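Local coordinates for LanC-like protein GCR2 (Arabidopsis thaliana, PDB 3T33) that binds a zinc ion and may play a role in abscisic acid signalling as a member of the LanC-like protein family, at residues K73-Y78 with T82-T87; T87-F92 with V124-G129; N266-P269 with Y273-S276. One frame throughout, in Å; residues are numbered along the deposited sequence.

Contact 1: residues K73-Y78 with T82-T87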
ATOM      1  N   LYS A  73      -9.775 -12.493  21.995  1.00 58.63           N
ATOM      2  CA  LYS A  73      -9.030 -13.271  20.973  1.00 58.34           C
ATOM      3  C   LYS A  73      -9.887 -14.073  19.970  1.00 57.87           C
ATOM      4  O   LYS A  73      -9.415 -15.034  19.369  1.00 57.68           O
ATOM      5  CB  LYS A  73      -7.930 -14.163  21.608  1.00 58.37           C
ATOM      6  CG  LYS A  73      -7.151 -13.482  22.768  1.00 59.32           C
ATOM      7  CD  LYS A  73      -5.870 -14.224  23.177  1.00 59.31           C
ATOM      8  CE  LYS A  73      -5.553 -13.953  24.649  1.00 61.63           C
ATOM      9  NZ  LYS A  73      -4.186 -14.459  25.080  1.00 60.49           N
ATOM     10  N   ARG A  74     -11.133 -13.653  19.790  1.00 57.86           N
ATOM     11  CA  ARG A  74     -12.072 -14.322  18.894  1.00 58.63           C
ATOM     12  C   ARG A  74     -11.979 -13.700  17.502  1.00 57.78           C
ATOM     13  O   ARG A  74     -11.941 -12.453  17.358  1.00 57.85           O
ATOM     14  CB  ARG A  74     -13.507 -14.199  19.441  1.00 59.69           C
ATOM     15  CG  ARG A  74     -14.104 -15.492  20.114  1.00 64.12           C
ATOM     16  CD  ARG A  74     -13.490 -15.833  21.495  1.00 70.36           C
ATOM     17  NE  ARG A  74     -12.113 -16.371  21.386  1.00 73.65           N
ATOM     18  CZ  ARG A  74     -11.764 -17.633  21.666  1.00 76.01           C
ATOM     19  NH1 ARG A  74     -12.687 -18.507  22.093  1.00 75.55           N
ATOM     20  NH2 ARG A  74     -10.495 -18.021  21.535  1.00 74.20           N
ATOM     21  N   VAL A  75     -11.926 -14.539  16.468  1.00 56.66           N
ATOM     22  CA  VAL A  75     -11.759 -13.998  15.115  1.00 55.55           C
ATOM     23  C   VAL A  75     -12.958 -14.207  14.190  1.00 56.09           C
ATOM     24  O   VAL A  75     -13.201 -15.297  13.692  1.00 56.24           O
ATOM     25  CB  VAL A  75     -10.388 -14.401  14.451  1.00 55.12           C
ATOM     26  CG1 VAL A  75     -10.275 -13.837  13.030  1.00 51.91           C
ATOM     27  CG2 VAL A  75      -9.236 -13.936  15.316  1.00 52.51           C
ATOM     28  N   ARG A  76     -13.599 -13.122  13.846  1.00 56.78           N
ATOM     29  CA  ARG A  76     -14.571 -13.159  12.793  1.00 57.76           C
ATOM     30  C   ARG A  76     -14.043 -12.743  11.387  1.00 56.05           C
ATOM     31  O   ARG A  76     -14.133 -13.523  10.451  1.00 57.30           O
ATOM     32  CB  ARG A  76     -15.795 -12.397  13.245  1.00 58.78           C
ATOM     33  CG  ARG A  76     -16.610 -13.237  14.199  1.00 64.60           C
ATOM     34  CD  ARG A  76     -17.239 -12.472  15.354  1.00 72.18           C
ATOM     35  NE  ARG A  76     -17.908 -13.405  16.250  1.00 78.71           N
ATOM     36  CZ  ARG A  76     -17.413 -13.813  17.409  1.00 81.12           C
ATOM     37  NH1 ARG A  76     -16.258 -13.339  17.825  1.00 82.21           N
ATOM     38  NH2 ARG A  76     -18.081 -14.679  18.154  1.00 80.93           N
ATOM     39  N   ASP A  77     -13.502 -11.541  11.294  1.00 52.83           N
ATOM     40  CA  ASP A  77     -12.995 -11.069  10.035  1.00 48.90           C
ATOM     41  C   ASP A  77     -11.787 -11.849   9.561  1.00 45.11           C
ATOM     42  O   ASP A  77     -11.895 -12.629   8.680  1.00 44.28           O
ATOM     43  CB  ASP A  77     -12.756  -9.583  10.079  1.00 50.20           C
ATOM     44  CG  ASP A  77     -12.788  -8.942   8.722  1.00 53.81           C
ATOM     45  OD1 ASP A  77     -13.035  -7.744   8.696  1.00 55.47           O
ATOM     46  OD2 ASP A  77     -12.557  -9.614   7.698  1.00 56.66           O
ATOM     47  N   TYR A  78     -10.624 -11.693  10.097  1.00 40.97           N
ATOM     48  CA  TYR A  78      -9.536 -12.533   9.571  1.00 37.56           C
ATOM     49  C   TYR A  78      -8.620 -11.949   8.516  1.00 35.31           C
ATOM     50  O   TYR A  78      -7.461 -12.065   8.637  1.00 34.03           O
ATOM     51  CB  TYR A  78     -10.017 -13.927   9.172  1.00 38.58           C
ATOM     52  CG  TYR A  78      -9.988 -14.302   7.694  1.00 40.85           C
ATOM     53  CD1 TYR A  78      -8.814 -14.560   7.040  1.00 42.74           C
ATOM     54  CD2 TYR A  78     -11.154 -14.436   6.979  1.00 44.63           C
ATOM     55  CE1 TYR A  78      -8.805 -14.887   5.726  1.00 44.97           C
ATOM     56  CE2 TYR A  78     -11.156 -14.772   5.676  1.00 44.87           C
ATOM     57  CZ  TYR A  78      -9.989 -15.002   5.048  1.00 46.18           C
ATOM     58  OH  TYR A  78     -10.012 -15.338   3.745  1.00 46.42           O
ATOM     59  N   THR A  82      -9.502  -5.674   6.607  1.00 35.09           N
ATOM     60  CA  THR A  82     -10.226  -5.191   7.780  1.00 35.16           C
ATOM     61  C   THR A  82     -10.123  -6.111   9.005  1.00 34.37           C
ATOM     62  O   THR A  82     -10.496  -5.735  10.102  1.00 33.65           O
ATOM     63  CB  THR A  82     -11.718  -4.852   7.473  1.00 36.11           C
ATOM     64  OG1 THR A  82     -12.347  -5.927   6.742  1.00 36.28           O
ATOM     65  CG2 THR A  82     -11.810  -3.600   6.657  1.00 36.18           C
ATOM     66  N   GLY A  83      -9.613  -7.309   8.834  1.00 34.23           N
ATOM     67  CA  GLY A  83      -9.663  -8.269   9.930  1.00 33.17           C
ATOM     68  C   GLY A  83      -8.378  -8.357  10.723  1.00 34.14           C
ATOM     69  O   GLY A  83      -7.512  -7.416  10.716  1.00 34.80           O
ATOM     70  N   VAL A  84      -8.191  -9.503  11.350  1.00 31.93           N
ATOM     71  CA  VAL A  84      -7.210  -9.609  12.380  1.00 31.82           C
ATOM     72  C   VAL A  84      -5.801  -9.781  11.808  1.00 30.97           C
ATOM     73  O   VAL A  84      -4.818  -9.478  12.462  1.00 30.65           O
ATOM     74  CB  VAL A  84      -7.621 -10.721  13.398  1.00 32.96           C
ATOM     75  CG1 VAL A  84      -6.451 -11.075  14.313  1.00 30.03           C
ATOM     76  CG2 VAL A  84      -8.828 -10.240  14.197  1.00 32.46           C
ATOM     77  N   LEU A  85      -5.721 -10.224  10.563  1.00 28.78           N
ATOM     78  CA  LEU A  85      -4.452 -10.313   9.906  1.00 28.66           C
ATOM     79  C   LEU A  85      -3.799  -8.908   9.739  1.00 27.10           C
ATOM     80  O   LEU A  85      -2.579  -8.797   9.782  1.00 27.80           O
ATOM     81  CB  LEU A  85      -4.563 -11.040   8.544  1.00 28.18           C
ATOM     82  CG  LEU A  85      -3.177 -11.566   8.123  1.00 28.07           C
ATOM     83  CD1 LEU A  85      -2.670 -12.824   8.938  1.00 26.83           C
ATOM     84  CD2 LEU A  85      -3.087 -11.848   6.636  1.00 26.73           C
ATOM     85  N   GLY A  86      -4.614  -7.876   9.552  1.00 25.47           N
ATOM     86  CA  GLY A  86      -4.148  -6.477   9.595  1.00 26.16           C
ATOM     87  C   GLY A  86      -3.357  -6.202  10.857  1.00 25.98           C
ATOM     88  O   GLY A  86      -2.301  -5.591  10.827  1.00 27.52           O
ATOM     89  N   THR A  87      -3.810  -6.743  11.965  1.00 26.03           N
ATOM     90  CA  THR A  87      -3.124  -6.556  13.232  1.00 26.28           C
ATOM     91  C   THR A  87      -1.834  -7.331  13.274  1.00 27.19           C
ATOM     92  O   THR A  87      -0.800  -6.761  13.664  1.00 28.26           O
ATOM     93  CB  THR A  87      -4.061  -6.964  14.398  1.00 26.73           C
ATOM     94  OG1 THR A  87      -5.194  -6.078  14.379  1.00 24.97           O
ATOM     95  CG2 THR A  87      -3.364  -6.883  15.717  1.00 25.71           C
TER
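Asp77 swings CG nearly opposite its own backbone N (chi1 -156°), and Thr82 tucks OG1 between its N and its carbonyl carbon, so that hydroxyl and carboxylate meet. Thr82 OG1 donates to Asp77 OD1 at 2.8 Å, coming in on the syn side and only 18° out of the carboxylate plane. The Thr82 side chain is about 10 Å from the zinc ion. Behind this bond the rest of the aspartate lies on the backbone of Gly83, with Asp77 CB 3.4 Å from Gly83 CA. With no side chain there, the two segments run close, and Tyr78 N sits 3.6 Å from Gly83 CA. Two residues past Gly83, Leu85 N gives a bond of 3.2 Å to Tyr78 O. Val75 adds the apolar part: both its methyls rest on Val84 CG2, the nearer being Val75 CG2 at 3.9 Å. Trp68, from helix 45-69, and Ala117, from helix 101-118, also touch Val75. Asn79 OD1 takes the N-H groups of Thr82 and Gly83, holding the turn into helix 84-98 from the connecting loop. The loop out of helix 45-69 thus folds back over the N-terminal end of helix 84-98, within the helical toroid of the LanC-like family.

Contact 2: residues T87-F92 with V124-G129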
ATOM      1  N   THR A  87      -3.810  -6.743  11.965  1.00 26.03           N
ATOM      2  CA  THR A  87      -3.124  -6.556  13.232  1.00 26.28           C
ATOM      3  C   THR A  87      -1.834  -7.331  13.274  1.00 27.19           C
ATOM      4  O   THR A  87      -0.800  -6.761  13.664  1.00 28.26           O
ATOM      5  CB  THR A  87      -4.061  -6.964  14.398  1.00 26.73           C
ATOM      6  OG1 THR A  87      -5.194  -6.078  14.379  1.00 24.97           O
ATOM      7  CG2 THR A  87      -3.364  -6.883  15.717  1.00 25.71           C
ATOM      8  N   ALA A  88      -1.860  -8.604  12.842  1.00 25.21           N
ATOM      9  CA  ALA A  88      -0.650  -9.367  12.771  1.00 24.25           C
ATOM     10  C   ALA A  88       0.408  -8.664  11.902  1.00 25.31           C
ATOM     11  O   ALA A  88       1.613  -8.661  12.210  1.00 26.73           O
ATOM     12  CB  ALA A  88      -0.948 -10.802  12.183  1.00 23.58           C
ATOM     13  N   TYR A  89      -0.022  -8.109  10.780  1.00 24.85           N
ATOM     14  CA  TYR A  89       0.930  -7.470   9.875  1.00 24.58           C
ATOM     15  C   TYR A  89       1.541  -6.230  10.485  1.00 23.62           C
ATOM     16  O   TYR A  89       2.720  -5.959  10.350  1.00 24.83           O
ATOM     17  CB  TYR A  89       0.260  -7.184   8.496  1.00 22.79           C
ATOM     18  CG  TYR A  89       1.256  -7.096   7.373  1.00 23.86           C
ATOM     19  CD1 TYR A  89       2.428  -7.856   7.349  1.00 20.18           C
ATOM     20  CD2 TYR A  89       1.077  -6.161   6.363  1.00 28.27           C
ATOM     21  CE1 TYR A  89       3.369  -7.702   6.298  1.00 19.74           C
ATOM     22  CE2 TYR A  89       1.981  -6.013   5.344  1.00 26.26           C
ATOM     23  CZ  TYR A  89       3.107  -6.778   5.287  1.00 26.64           C
ATOM     24  OH  TYR A  89       3.949  -6.519   4.195  1.00 31.75           O
ATOM     25  N   LEU A  90       0.729  -5.485  11.185  1.00 24.77           N
ATOM     26  CA  LEU A  90       1.221  -4.295  11.890  1.00 26.29           C
ATOM     27  C   LEU A  90       2.283  -4.713  12.932  1.00 28.48           C
ATOM     28  O   LEU A  90       3.300  -4.012  13.138  1.00 29.73           O
ATOM     29  CB  LEU A  90       0.049  -3.551  12.519  1.00 23.00           C
ATOM     30  CG  LEU A  90       0.504  -2.434  13.515  1.00 28.44           C
ATOM     31  CD1 LEU A  90       1.335  -1.335  12.815  1.00 21.34           C
ATOM     32  CD2 LEU A  90      -0.738  -1.834  14.253  1.00 20.19           C
ATOM     33  N   LEU A  91       2.042  -5.869  13.581  1.00 29.97           N
ATOM     34  CA  LEU A  91       2.936  -6.429  14.594  1.00 30.75           C
ATOM     35  C   LEU A  91       4.199  -6.909  13.972  1.00 31.28           C
ATOM     36  O   LEU A  91       5.307  -6.744  14.541  1.00 32.11           O
ATOM     37  CB  LEU A  91       2.226  -7.567  15.360  1.00 30.26           C
ATOM     38  CG  LEU A  91       1.333  -7.003  16.471  1.00 29.66           C
ATOM     39  CD1 LEU A  91       0.383  -8.061  16.910  1.00 27.33           C
ATOM     40  CD2 LEU A  91       2.209  -6.581  17.647  1.00 26.45           C
ATOM     41  N   PHE A  92       4.046  -7.542  12.812  1.00 31.94           N
ATOM     42  CA  PHE A  92       5.210  -7.894  11.987  1.00 32.12           C
ATOM     43  C   PHE A  92       6.085  -6.643  11.579  1.00 32.70           C
ATOM     44  O   PHE A  92       7.298  -6.665  11.701  1.00 33.54           O
ATOM     45  CB  PHE A  92       4.784  -8.701  10.743  1.00 31.14           C
ATOM     46  CG  PHE A  92       5.949  -9.258   9.979  1.00 31.34           C
ATOM     47  CD1 PHE A  92       6.731 -10.261  10.520  1.00 31.06           C
ATOM     48  CD2 PHE A  92       6.298  -8.750   8.745  1.00 32.53           C
ATOM     49  CE1 PHE A  92       7.862 -10.748   9.846  1.00 28.92           C
ATOM     50  CE2 PHE A  92       7.443  -9.234   8.063  1.00 33.55           C
ATOM     51  CZ  PHE A  92       8.205 -10.259   8.633  1.00 29.71           C
ATOM     52  N   VAL A 124      -8.777 -15.689  -2.086  1.00 37.69           N
ATOM     53  CA  VAL A 124      -7.510 -16.220  -2.513  1.00 35.89           C
ATOM     54  C   VAL A 124      -6.306 -15.161  -2.520  1.00 34.16           C
ATOM     55  O   VAL A 124      -5.153 -15.487  -2.804  1.00 33.54           O
ATOM     56  CB  VAL A 124      -7.833 -16.839  -3.881  1.00 36.31           C
ATOM     57  CG1 VAL A 124      -7.093 -16.207  -5.024  1.00 35.82           C
ATOM     58  CG2 VAL A 124      -7.889 -18.356  -3.809  1.00 39.62           C
ATOM     59  N   THR A 125      -6.567 -13.913  -2.171  1.00 32.53           N
ATOM     60  CA  THR A 125      -5.497 -12.876  -2.316  1.00 30.39           C
ATOM     61  C   THR A 125      -4.738 -12.522  -1.005  1.00 29.81           C
ATOM     62  O   THR A 125      -5.140 -12.886   0.121  1.00 27.57           O
ATOM     63  CB  THR A 125      -6.039 -11.556  -2.927  1.00 28.96           C
ATOM     64  OG1 THR A 125      -6.905 -10.939  -1.976  1.00 26.02           O
ATOM     65  CG2 THR A 125      -6.851 -11.828  -4.251  1.00 28.37           C
ATOM     66  N   PHE A 126      -3.639 -11.774  -1.176  1.00 29.56           N
ATOM     67  CA  PHE A 126      -2.904 -11.271  -0.002  1.00 29.13           C
ATOM     68  C   PHE A 126      -3.759 -10.383   0.903  1.00 28.75           C
ATOM     69  O   PHE A 126      -3.766 -10.586   2.132  1.00 29.46           O
ATOM     70  CB  PHE A 126      -1.631 -10.509  -0.436  1.00 29.26           C
ATOM     71  CG  PHE A 126      -0.707 -10.180   0.695  1.00 27.60           C
ATOM     72  CD1 PHE A 126       0.187 -11.101   1.152  1.00 25.12           C
ATOM     73  CD2 PHE A 126      -0.694  -8.908   1.250  1.00 29.24           C
ATOM     74  CE1 PHE A 126       1.056 -10.795   2.203  1.00 31.11           C
ATOM     75  CE2 PHE A 126       0.193  -8.596   2.258  1.00 28.84           C
ATOM     76  CZ  PHE A 126       1.056  -9.554   2.744  1.00 27.48           C
ATOM     77  N   ILE A 127      -4.453  -9.419   0.316  1.00 27.50           N
ATOM     78  CA  ILE A 127      -5.078  -8.364   1.104  1.00 28.77           C
ATOM     79  C   ILE A 127      -6.475  -8.786   1.589  1.00 31.39           C
ATOM     80  O   ILE A 127      -6.953  -8.344   2.644  1.00 31.96           O
ATOM     81  CB  ILE A 127      -5.209  -7.070   0.275  1.00 28.51           C
ATOM     82  CG1 ILE A 127      -3.839  -6.453  -0.094  1.00 26.74           C
ATOM     83  CG2 ILE A 127      -6.120  -6.052   0.930  1.00 25.14           C
ATOM     84  CD1 ILE A 127      -3.947  -5.419  -1.334  1.00 20.29           C
ATOM     85  N   CYS A 128      -7.136  -9.660   0.828  1.00 33.29           N
ATOM     86  CA  CYS A 128      -8.494 -10.017   1.183  1.00 35.20           C
ATOM     87  C   CYS A 128      -8.755 -11.481   1.502  1.00 35.10           C
ATOM     88  O   CYS A 128      -9.843 -11.806   1.956  1.00 37.92           O
ATOM     89  CB  CYS A 128      -9.492  -9.486   0.144  1.00 34.64           C
ATOM     90  SG  CYS A 128      -9.711  -7.732   0.303  1.00 37.15           S
ATOM     91  N   GLY A 129      -7.772 -12.349   1.300  1.00 33.88           N
ATOM     92  CA  GLY A 129      -7.979 -13.789   1.419  1.00 31.10           C
ATOM     93  C   GLY A 129      -6.888 -14.535   2.146  1.00 30.99           C
ATOM     94  O   GLY A 129      -6.065 -13.978   2.894  1.00 32.50           O
TER
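The T-shaped pair of Tyr89 and Phe126 belongs to the buried, aromatic-rich interior of the helical LanC-like fold, where a side chain from helix 84-98 meets one from the loop leading into helix 130-144. Phe126 presents its edge to a face of Tyr89, the ring planes being 80° apart and the centroids 5.8 Å. The leading atom is Phe126 CZ, which stands 4.3 Å from Tyr89 CZ and is offset toward the rim of the tyrosine ring instead of sitting over its centre. On each residue CG lies far round from the backbone N; for Phe126, chi1 of -170° carries the ring out from the loop until its far end meets the Tyr89 ring. The loop itself is braced by an ST motif: Cys128 N donates to Thr125 OG1 at 3.1 Å, while Gly129 N donates to Thr125 O at 2.9 Å, bending the chain just ahead of helix 130-144. The same Thr125 hydroxyl is bonded to Leu171 O. Other rings extend the cluster, with Trp179 and Phe183 of helix 174-188 against Phe126 and Tyr397 against Tyr89. Between the two segments the contact is small and purely apolar, so it rests on dispersion and on the weak attraction of a ring edge, slightly positive at its hydrogens, to a pi face; together with the neighbouring rings it probably helps set the tilt, and it grips no polar atom.

Contact 3: residues N266-P269 with Y273-S276; sequences NRFP and YLSS
Tyr273 and Arg267 lie against each other through ring and aliphatic chain. Arg267 CB sits over the centre of one face of the Tyr273 ring, a CH-pi contact 4.0 Å from the centroid and 12° off the ring normal. From CG the arginine chain runs extended, passing Tyr273 OH with Arg267 CD at 3.7 Å. Its guanidinium, turned 75° to the ring, has that hydroxyl near its plane at one edge. The charge is answered elsewhere, by a salt bridge from Arg267 NH2 to Glu316 of helix 308-324. All this belongs to the long loop between helices 250-265 and 291-305, which turns back on itself near the protein surface; Tyr273 also packs on Val294 and Leu298 of helix 291-305. Next along, Leu274 makes a second CH-pi contact with the roles reversed: here the later segment supplies the methyl and the earlier one the ring. Leu274 CD1 stands 3.5 Å from the Phe268 centroid, almost directly above it. The same phenyl ring also reaches the backbone, where Phe268 CE2 is 3.6 Å from Leu274 N. Trp230 touches both Tyr273 and Leu274.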
ATOM      1  N   ASN A 266      -4.445   9.686 -21.206  1.00 51.95           N
ATOM      2  CA  ASN A 266      -5.898   9.726 -21.142  1.00 51.97           C
ATOM      3  C   ASN A 266      -6.470  10.101 -19.792  1.00 52.40           C
ATOM      4  O   ASN A 266      -7.658   9.882 -19.524  1.00 52.83           O
ATOM      5  CB  ASN A 266      -6.465   8.390 -21.589  1.00 52.36           C
ATOM      6  CG  ASN A 266      -6.631   8.318 -23.081  1.00 51.06           C
ATOM      7  OD1 ASN A 266      -7.449   9.043 -23.614  1.00 54.47           O
ATOM      8  ND2 ASN A 266      -5.847   7.464 -23.765  1.00 47.37           N
ATOM      9  N   ARG A 267      -5.620  10.687 -18.966  1.00 52.55           N
ATOM     10  CA  ARG A 267      -5.989  11.175 -17.638  1.00 53.54           C
ATOM     11  C   ARG A 267      -6.769  12.495 -17.727  1.00 53.96           C
ATOM     12  O   ARG A 267      -6.865  13.102 -18.800  1.00 53.19           O
ATOM     13  CB  ARG A 267      -4.717  11.327 -16.766  1.00 53.89           C
ATOM     14  CG  ARG A 267      -3.767  12.376 -17.293  1.00 54.15           C
ATOM     15  CD  ARG A 267      -2.328  12.322 -16.745  1.00 55.75           C
ATOM     16  NE  ARG A 267      -1.707  13.598 -17.086  1.00 58.08           N
ATOM     17  CZ  ARG A 267      -0.410  13.884 -17.114  1.00 58.10           C
ATOM     18  NH1 ARG A 267       0.503  12.985 -16.815  1.00 58.16           N
ATOM     19  NH2 ARG A 267      -0.032  15.103 -17.464  1.00 57.02           N
ATOM     20  N   PHE A 268      -7.335  12.931 -16.601  1.00 53.74           N
ATOM     21  CA  PHE A 268      -8.040  14.187 -16.557  1.00 54.32           C
ATOM     22  C   PHE A 268      -7.178  15.438 -16.910  1.00 55.07           C
ATOM     23  O   PHE A 268      -5.933  15.433 -16.773  1.00 55.32           O
ATOM     24  CB  PHE A 268      -8.735  14.352 -15.195  1.00 54.46           C
ATOM     25  CG  PHE A 268      -9.858  13.371 -14.959  1.00 55.35           C
ATOM     26  CD1 PHE A 268     -10.964  13.319 -15.835  1.00 56.70           C
ATOM     27  CD2 PHE A 268      -9.813  12.485 -13.862  1.00 54.73           C
ATOM     28  CE1 PHE A 268     -12.010  12.408 -15.619  1.00 57.33           C
ATOM     29  CE2 PHE A 268     -10.833  11.561 -13.634  1.00 55.83           C
ATOM     30  CZ  PHE A 268     -11.946  11.516 -14.521  1.00 58.79           C
ATOM     31  N   PRO A 269      -7.835  16.513 -17.405  1.00 55.45           N
ATOM     32  CA  PRO A 269      -7.134  17.797 -17.521  1.00 54.61           C
ATOM     33  C   PRO A 269      -6.432  18.230 -16.194  1.00 53.17           C
ATOM     34  O   PRO A 269      -5.395  18.901 -16.235  1.00 53.38           O
ATOM     35  CB  PRO A 269      -8.256  18.787 -17.912  1.00 55.51           C
ATOM     36  CG  PRO A 269      -9.627  17.982 -17.807  1.00 55.55           C
ATOM     37  CD  PRO A 269      -9.167  16.546 -18.058  1.00 56.06           C
ATOM     38  N   TYR A 273      -6.375  10.636 -12.365  1.00 42.51           N
ATOM     39  CA  TYR A 273      -6.687   9.445 -13.196  1.00 41.34           C
ATOM     40  C   TYR A 273      -8.156   9.007 -12.970  1.00 41.45           C
ATOM     41  O   TYR A 273      -8.688   9.062 -11.843  1.00 39.77           O
ATOM     42  CB  TYR A 273      -5.707   8.287 -12.891  1.00 39.45           C
ATOM     43  CG  TYR A 273      -4.365   8.536 -13.479  1.00 40.74           C
ATOM     44  CD1 TYR A 273      -3.478   9.432 -12.885  1.00 39.02           C
ATOM     45  CD2 TYR A 273      -3.985   7.940 -14.698  1.00 40.91           C
ATOM     46  CE1 TYR A 273      -2.223   9.693 -13.452  1.00 38.02           C
ATOM     47  CE2 TYR A 273      -2.752   8.210 -15.290  1.00 37.60           C
ATOM     48  CZ  TYR A 273      -1.877   9.104 -14.656  1.00 39.38           C
ATOM     49  OH  TYR A 273      -0.664   9.396 -15.216  1.00 33.15           O
ATOM     50  N   LEU A 274      -8.801   8.603 -14.060  1.00 42.14           N
ATOM     51  CA  LEU A 274     -10.167   8.069 -14.036  1.00 42.91           C
ATOM     52  C   LEU A 274     -10.274   6.890 -13.101  1.00 43.14           C
ATOM     53  O   LEU A 274      -9.372   6.057 -13.071  1.00 42.44           O
ATOM     54  CB  LEU A 274     -10.536   7.583 -15.441  1.00 42.83           C
ATOM     55  CG  LEU A 274     -10.918   8.630 -16.510  1.00 44.82           C
ATOM     56  CD1 LEU A 274      -9.848   9.775 -16.654  1.00 43.44           C
ATOM     57  CD2 LEU A 274     -11.212   7.927 -17.893  1.00 44.97           C
ATOM     58  N   SER A 275     -11.360   6.801 -12.344  1.00 44.02           N
ATOM     59  CA  SER A 275     -11.669   5.524 -11.722  1.00 46.42           C
ATOM     60  C   SER A 275     -11.875   4.334 -12.719  1.00 48.04           C
ATOM     61  O   SER A 275     -11.349   3.249 -12.489  1.00 48.06           O
ATOM     62  CB  SER A 275     -12.800   5.640 -10.688  1.00 46.12           C
ATOM     63  OG  SER A 275     -14.025   6.037 -11.261  1.00 47.44           O
ATOM     64  N   SER A 276     -12.587   4.548 -13.821  1.00 50.59           N
ATOM     65  CA  SER A 276     -12.974   3.440 -14.762  1.00 54.14           C
ATOM     66  C   SER A 276     -13.273   4.041 -16.114  1.00 55.35           C
ATOM     67  O   SER A 276     -13.682   5.192 -16.134  1.00 56.23           O
ATOM     68  CB  SER A 276     -14.247   2.751 -14.297  1.00 53.69           C
ATOM     69  OG  SER A 276     -15.177   3.757 -13.973  1.00 54.21           O
TER

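Overall arrangement
Following the chain from the N terminus, contact 1 comes first: after helix 45-69 the loop doubles back, with only three residues between its segments, and closes at the start of helix 84-98. Contact 2 opens on that same helix, sharing Thr87, and closes a longer excursion through helix 101-118 just before helix 130-144. Their centres are about 9 Å apart, and they touch where Tyr78 OH packs on Gly129 CA. Contact 3 is another three-residue closure, in the loop between helices 250-265 and 291-305. It lies across the chain's centre from the others, about 35 Å from contact 1 and about 30 Å from contact 2 between centres. All three run in series; none nests in or crosses another.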